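Local coordinates for protein Tubulin/ftsz, gtpase (Methanosaeta thermophila, PDB 3ZID) that binds GTP as a tubulin-like GTPase of the archaeal cytoskeleton and is probably involved in controlling cell shape, at residues 48-53 and 114-119; 9-14 and 52-57. One frame throughout, in Å; residues are numbered along the deposited sequence.

Both interactions stand at the phosphate end of the nucleotide pocket, with centres about 7 Å apart. Interaction 1 brings the loop after strand 42-49 to the glycine-rich loop and helix start at 114-119, and interaction 2 lays helix 52-56 beside the first turn of helix 10-30. Ile52 and Asn53 belong to both. The joint between them is Asn49, whose ND2 lies 2.6 Å from Asn14 OD1, while Ile48 O lies 2.9 Å from Gly10 N, each a probable hydrogen bond. GDP is gripped from two directions by backbone amides: Gly115, Thr116 and Gly117 hold the beta-phosphate in interaction 1, and Gln11 and Cys12 reach the beta- and alpha-phosphates in interaction 2.

Interaction 1: residues 48-53 and 114-119; sequences INTAIN and GGTGSS. With GDP (guanosine-5'-diphosphate), chain C.
Thr50 and Thr116 meet tip to tip through their hydroxyls, OG1 to OG1 at 2.8 Å, in the one hydrogen bond that joins residues 48-53 to residues 114-119; either hydroxyl could be the donor. Thr50 puts OG1 between its own backbone N and carbonyl carbon (chi1 56°), which leaves the methyl beside the backbone N. The apolar contact is slight: Thr50 CG2 comes within 4.0 Å of Thr116 CG2, and Val75 touches both threonines. With an alanine in place of Thr50, the Thr116 hydroxyl would probably lose this partner and become freer to turn, with a gap opening beside its methyl.

Polar bonds inside each segment set the two loops. Asn49 OD1 takes the Ala51 amide at 3.0 Å in an Asx turn, the donor sitting well above the carbonyl plane, while Asn49 ND2 is turned to Asn14. Within 114-119, Ser118 OG bonds to Gly114 O, and Ser119 OG gives a 2.5 Å bond to Gly115 O, nearly in line with that carbonyl.

The phosphate is held by main chain. Gly115 N and Thr116 N converge on GDP O3B, the Thr116 bond being 2.9 Å long and almost straight (173°), and Gly117 N donates to O1B at 2.8 Å. A side chain at Gly114 would run into GDP O3A.

This is the glycine-rich phosphate loop of the tubulin/FtsZ family. Thr116 therefore works in two directions, its amide on the nucleotide and its hydroxyl on Thr50, so the chemistry couples the phosphate grip to the loop after strand 42-49.

Interaction 2: residues 9-14 and 52-57; sequences VGQCGN and INDLKE. With GDP (guanosine-5'-diphosphate), chain C.
Asp54 fits into the angle between Gln11 and Asn14, and the closest approach is from its OD2 to Gln11 CB, 3.4 Å. The tight part is the inner one, where buried Asn14 meets buried Leu55 and Asp54 CB. Asn14 OD1 packs against Leu55 CD2 at 3.7 Å and lies over Asp54 CB, the amide and carboxylate planes standing steeply to each other. That carbonyl is also the acceptor for Asn49 ND2, which makes a second, weak bond to Asp54 OD2, so Asn49, at the end of strand 42-49, links the two helices. Asn14 ND2 is turned to Ile48 O.

Toward the outside the fit is looser. The extended Gln11 side chain has CG anti to the backbone N (chi1 172°), which carries its amide past the carboxylate of Asp54; the side chains cross at about a right angle, yet amide and carboxylate lie nearly parallel, 19° apart, and OE1 stays 3.5 Å from Asp54 OD1. Both are acceptors, so this is proximity without a bond. Both residues are partly exposed.

On its other flank, helix 10-30 faces the nucleotide. Gln11 N gives GDP O2B a nearly straight bond of 2.9 Å, Cys12 N reaches O2A at 3.0 Å, and Cys12 SG rests 3.3 Å from N3 of the guanine. The helix segments run nearly parallel, 12° apart with axes 9.9 Å from each other. A strand, a tight glycine turn at Gly10 and a helix whose first amides bind phosphate make up the Rossmann-like nucleotide site of the tubulin/FtsZ GTPase domain.

Interaction 1: residues 48-53 and 114-119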
loop_
_atom_site.group_PDB
_atom_site.type_symbol
_atom_site.label_atom_id
_atom_site.label_comp_id
_atom_site.label_asym_id
_atom_site.label_seq_id
_atom_site.Cartn_x
_atom_site.Cartn_y
_atom_site.Cartn_z
ATOM N N ILE A 48 14.381 -2.096 3.571
ATOM C CA ILE A 48 14.737 -3.391 4.137
ATOM C C ILE A 48 14.486 -4.483 3.091
ATOM O O ILE A 48 13.436 -4.504 2.437
ATOM C CB ILE A 48 13.934 -3.640 5.435
ATOM C CG1 ILE A 48 14.084 -2.430 6.369
ATOM C CG2 ILE A 48 14.395 -4.936 6.122
ATOM C CD1 ILE A 48 13.209 -2.434 7.603
ATOM N N ASN A 49 15.461 -5.379 2.927
ATOM C CA ASN A 49 15.354 -6.479 1.970
ATOM C C ASN A 49 16.280 -7.650 2.297
ATOM O O ASN A 49 17.334 -7.475 2.901
ATOM C CB ASN A 49 15.655 -5.982 0.554
ATOM C CG ASN A 49 14.860 -6.715 -0.507
ATOM O OD1 ASN A 49 14.614 -7.925 -0.404
ATOM N ND2 ASN A 49 14.425 -5.980 -1.528
ATOM N N THR A 50 15.870 -8.843 1.888
ATOM C CA THR A 50 16.693 -10.033 2.032
ATOM C C THR A 50 17.495 -10.262 0.763
ATOM O O THR A 50 18.373 -11.110 0.732
ATOM C CB THR A 50 15.832 -11.274 2.243
ATOM O OG1 THR A 50 14.902 -11.403 1.156
ATOM C CG2 THR A 50 15.072 -11.183 3.557
ATOM N N ALA A 51 17.186 -9.513 -0.287
ATOM C CA ALA A 51 17.912 -9.646 -1.546
ATOM C C ALA A 51 18.801 -8.433 -1.763
ATOM O O ALA A 51 18.310 -7.330 -1.999
ATOM C CB ALA A 51 16.941 -9.822 -2.700
ATOM N N ILE A 52 20.112 -8.625 -1.650
ATOM C CA ILE A 52 21.033 -7.492 -1.716
ATOM C C ILE A 52 21.067 -6.828 -3.098
ATOM O O ILE A 52 21.321 -5.627 -3.197
ATOM C CB ILE A 52 22.464 -7.861 -1.219
ATOM C CG1 ILE A 52 23.307 -6.598 -1.024
ATOM C CG2 ILE A 52 23.137 -8.868 -2.140
ATOM C CD1 ILE A 52 24.685 -6.866 -0.498
ATOM N N ASN A 53 20.799 -7.590 -4.158
ATOM C CA ASN A 53 20.680 -6.995 -5.501
ATOM C C ASN A 53 19.639 -5.882 -5.561
ATOM O O ASN A 53 19.858 -4.869 -6.212
ATOM C CB ASN A 53 20.373 -8.043 -6.576
ATOM C CG ASN A 53 21.606 -8.794 -7.024
ATOM O OD1 ASN A 53 22.730 -8.314 -6.862
ATOM N ND2 ASN A 53 21.405 -9.971 -7.601
ATOM N N GLY A 114 4.667 -10.692 -2.545
ATOM C CA GLY A 114 5.976 -11.308 -2.539
ATOM C C GLY A 114 6.178 -12.142 -1.276
ATOM O O GLY A 114 5.241 -12.415 -0.516
ATOM N N GLY A 115 7.418 -12.541 -1.049
ATOM C CA GLY A 115 7.751 -13.374 0.092
ATOM C C GLY A 115 8.328 -12.573 1.240
ATOM O O GLY A 115 8.074 -12.867 2.405
ATOM N N THR A 116 9.113 -11.554 0.915
ATOM C CA THR A 116 9.787 -10.790 1.955
ATOM C C THR A 116 8.894 -9.713 2.549
ATOM O O THR A 116 8.597 -9.722 3.757
ATOM C CB THR A 116 11.121 -10.177 1.469
ATOM O OG1 THR A 116 12.061 -11.218 1.190
ATOM C CG2 THR A 116 11.701 -9.254 2.528
ATOM N N GLY A 117 8.482 -8.770 1.710
ATOM C CA GLY A 117 7.659 -7.681 2.187
ATOM C C GLY A 117 6.409 -8.156 2.900
ATOM O O GLY A 117 6.120 -7.754 4.028
ATOM N N SER A 118 5.685 -9.055 2.246
ATOM C CA SER A 118 4.378 -9.467 2.723
ATOM C C SER A 118 4.415 -10.219 4.036
ATOM O O SER A 118 3.419 -10.226 4.745
ATOM C CB SER A 118 3.676 -10.320 1.672
ATOM O OG SER A 118 4.230 -11.619 1.632
ATOM N N SER A 119 5.551 -10.840 4.362
ATOM C CA SER A 119 5.675 -11.603 5.611
ATOM C C SER A 119 6.315 -10.799 6.732
ATOM O O SER A 119 5.852 -10.830 7.871
ATOM C CB SER A 119 6.441 -12.916 5.397
ATOM O OG SER A 119 7.742 -12.693 4.885
HETATM P PB GDP C . 9.436 -9.425 -2.212
HETATM O O1B GDP C . 8.671 -8.768 -1.075
HETATM O O2B GDP C . 10.733 -8.680 -2.459
HETATM O O3B GDP C . 9.717 -10.867 -1.826
HETATM O O3A GDP C . 8.519 -9.461 -3.527
HETATM P PA GDP C . 8.020 -8.136 -4.284
HETATM O O1A GDP C . 8.723 -7.973 -5.586
HETATM O O2A GDP C . 8.090 -6.888 -3.431
HETATM O "O5'" GDP C . 6.487 -8.518 -4.472
HETATM C "C5'" GDP C . 6.002 -8.795 -5.777
HETATM C "C4'" GDP C . 4.715 -8.006 -5.966
HETATM O "O4'" GDP C . 5.041 -6.615 -5.930
HETATM C "C3'" GDP C . 4.157 -8.297 -7.333
HETATM O "O3'" GDP C . 2.751 -8.076 -7.252
HETATM C "C2'" GDP C . 4.812 -7.242 -8.180
HETATM O "O2'" GDP C . 3.989 -6.949 -9.303
HETATM C "C1'" GDP C . 4.855 -6.058 -7.235
HETATM N N9 GDP C . 5.982 -5.145 -7.427
HETATM C C8 GDP C . 7.292 -5.458 -7.470
HETATM N N7 GDP C . 8.041 -4.336 -7.595
HETATM C C5 GDP C . 7.187 -3.293 -7.630
HETATM C C6 GDP C . 7.302 -1.835 -7.726
HETATM O O6 GDP C . 8.413 -1.303 -7.847
HETATM N N1 GDP C . 6.182 -1.115 -7.706
HETATM C C2 GDP C . 4.968 -1.671 -7.597
HETATM N N2 GDP C . 3.891 -0.857 -7.595
HETATM N N3 GDP C . 4.764 -3.007 -7.498
HETATM C C4 GDP C . 5.832 -3.835 -7.501
#

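Interaction 2: residues 9-14 and 52-57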
loop_
_atom_site.group_PDB
_atom_site.type_symbol
_atom_site.label_atom_id
_atom_site.label_comp_id
_atom_site.label_asym_id
_atom_site.label_seq_id
_atom_site.Cartn_x
_atom_site.Cartn_y
_atom_site.Cartn_z
ATOM N N VAL A 9 9.779 -2.310 2.581
ATOM C CA VAL A 9 10.135 -3.712 2.849
ATOM C C VAL A 9 9.913 -4.582 1.621
ATOM O O VAL A 9 8.829 -4.585 1.030
ATOM C CB VAL A 9 9.296 -4.243 4.018
ATOM C CG1 VAL A 9 9.736 -5.641 4.442
ATOM C CG2 VAL A 9 9.372 -3.255 5.185
ATOM N N GLY A 10 10.947 -5.308 1.215
ATOM C CA GLY A 10 10.851 -6.108 0.002
ATOM C C GLY A 10 11.124 -5.242 -1.213
ATOM O O GLY A 10 11.280 -4.025 -1.089
ATOM N N GLN A 11 11.184 -5.847 -2.390
ATOM C CA GLN A 11 11.519 -5.085 -3.595
ATOM C C GLN A 11 10.563 -3.914 -3.894
ATOM O O GLN A 11 10.996 -2.779 -4.156
ATOM C CB GLN A 11 11.585 -6.008 -4.812
ATOM C CG GLN A 11 11.745 -5.246 -6.115
ATOM C CD GLN A 11 12.344 -6.095 -7.195
ATOM O OE1 GLN A 11 13.490 -5.889 -7.604
ATOM N NE2 GLN A 11 11.572 -7.057 -7.675
ATOM N N CYS A 12 9.264 -4.204 -3.874
ATOM C CA CYS A 12 8.261 -3.187 -4.150
ATOM C C CYS A 12 8.360 -2.057 -3.113
ATOM O O CYS A 12 8.468 -0.886 -3.475
ATOM C CB CYS A 12 6.869 -3.806 -4.173
ATOM S SG CYS A 12 5.526 -2.623 -4.298
ATOM N N GLY A 13 8.353 -2.425 -1.834
ATOM C CA GLY A 13 8.527 -1.470 -0.758
ATOM C C GLY A 13 9.815 -0.668 -0.918
ATOM O O GLY A 13 9.797 0.540 -0.739
ATOM N N ASN A 14 10.923 -1.325 -1.256
ATOM C CA ASN A 14 12.186 -0.615 -1.509
ATOM C C ASN A 14 12.056 0.453 -2.609
ATOM O O ASN A 14 12.532 1.589 -2.466
ATOM C CB ASN A 14 13.293 -1.559 -1.986
ATOM C CG ASN A 14 13.802 -2.517 -0.918
ATOM O OD1 ASN A 14 14.587 -3.410 -1.243
ATOM N ND2 ASN A 14 13.348 -2.374 0.329
ATOM N N ILE A 52 20.112 -8.625 -1.650
ATOM C CA ILE A 52 21.033 -7.492 -1.716
ATOM C C ILE A 52 21.067 -6.828 -3.098
ATOM O O ILE A 52 21.321 -5.627 -3.197
ATOM C CB ILE A 52 22.464 -7.861 -1.219
ATOM C CG1 ILE A 52 23.307 -6.598 -1.024
ATOM C CG2 ILE A 52 23.137 -8.868 -2.140
ATOM C CD1 ILE A 52 24.685 -6.866 -0.498
ATOM N N ASN A 53 20.799 -7.590 -4.158
ATOM C CA ASN A 53 20.680 -6.995 -5.501
ATOM C C ASN A 53 19.639 -5.882 -5.561
ATOM O O ASN A 53 19.858 -4.869 -6.212
ATOM C CB ASN A 53 20.373 -8.043 -6.576
ATOM C CG ASN A 53 21.606 -8.794 -7.024
ATOM O OD1 ASN A 53 22.730 -8.314 -6.862
ATOM N ND2 ASN A 53 21.405 -9.971 -7.601
ATOM N N ASP A 54 18.500 -6.096 -4.907
ATOM C CA ASP A 54 17.446 -5.090 -4.852
ATOM C C ASP A 54 17.932 -3.806 -4.192
ATOM O O ASP A 54 17.654 -2.720 -4.684
ATOM C CB ASP A 54 16.220 -5.603 -4.093
ATOM C CG ASP A 54 15.626 -6.860 -4.699
ATOM O OD1 ASP A 54 16.114 -7.302 -5.755
ATOM O OD2 ASP A 54 14.663 -7.399 -4.112
ATOM N N LEU A 55 18.636 -3.935 -3.069
ATOM C CA LEU A 55 19.136 -2.766 -2.351
ATOM C C LEU A 55 20.199 -2.050 -3.167
ATOM O O LEU A 55 20.296 -0.825 -3.137
ATOM C CB LEU A 55 19.685 -3.165 -0.988
ATOM C CG LEU A 55 18.679 -3.781 -0.017
ATOM C CD1 LEU A 55 19.416 -4.474 1.120
ATOM C CD2 LEU A 55 17.735 -2.715 0.536
ATOM N N LYS A 56 20.965 -2.823 -3.931
ATOM C CA LYS A 56 22.009 -2.261 -4.784
ATOM C C LYS A 56 21.426 -1.385 -5.883
ATOM O O LYS A 56 21.998 -0.356 -6.229
ATOM C CB LYS A 56 22.860 -3.368 -5.392
ATOM C CG LYS A 56 23.890 -3.935 -4.432
ATOM C CD LYS A 56 24.510 -5.216 -4.980
ATOM C CE LYS A 56 25.139 -5.012 -6.350
ATOM N NZ LYS A 56 25.856 -6.243 -6.818
ATOM N N GLU A 57 20.295 -1.808 -6.438
ATOM C CA GLU A 57 19.647 -1.080 -7.522
ATOM C C GLU A 57 18.971 0.219 -7.081
ATOM O O GLU A 57 18.508 0.978 -7.919
ATOM C CB GLU A 57 18.620 -1.969 -8.232
ATOM C CG GLU A 57 19.185 -3.214 -8.903
ATOM C CD GLU A 57 18.113 -4.271 -9.166
ATOM O OE1 GLU A 57 17.055 -3.929 -9.743
ATOM O OE2 GLU A 57 18.324 -5.445 -8.784
HETATM P PB GDP C . 9.436 -9.425 -2.212
HETATM O O1B GDP C . 8.671 -8.768 -1.075
HETATM O O2B GDP C . 10.733 -8.680 -2.459
HETATM O O3B GDP C . 9.717 -10.867 -1.826
HETATM O O3A GDP C . 8.519 -9.461 -3.527
HETATM P PA GDP C . 8.020 -8.136 -4.284
HETATM O O1A GDP C . 8.723 -7.973 -5.586
HETATM O O2A GDP C . 8.090 -6.888 -3.431
HETATM O "O5'" GDP C . 6.487 -8.518 -4.472
HETATM C "C5'" GDP C . 6.002 -8.795 -5.777
HETATM C "C4'" GDP C . 4.715 -8.006 -5.966
HETATM O "O4'" GDP C . 5.041 -6.615 -5.930
HETATM C "C3'" GDP C . 4.157 -8.297 -7.333
HETATM O "O3'" GDP C . 2.751 -8.076 -7.252
HETATM C "C2'" GDP C . 4.812 -7.242 -8.180
HETATM O "O2'" GDP C . 3.989 -6.949 -9.303
HETATM C "C1'" GDP C . 4.855 -6.058 -7.235
HETATM N N9 GDP C . 5.982 -5.145 -7.427
HETATM C C8 GDP C . 7.292 -5.458 -7.470
HETATM N N7 GDP C . 8.041 -4.336 -7.595
HETATM C C5 GDP C . 7.187 -3.293 -7.630
HETATM C C6 GDP C . 7.302 -1.835 -7.726
HETATM O O6 GDP C . 8.413 -1.303 -7.847
HETATM N N1 GDP C . 6.182 -1.115 -7.706
HETATM C C2 GDP C . 4.968 -1.671 -7.597
HETATM N N2 GDP C . 3.891 -0.857 -7.595
HETATM N N3 GDP C . 4.764 -3.007 -7.498
HETATM C C4 GDP C . 5.832 -3.835 -7.501
#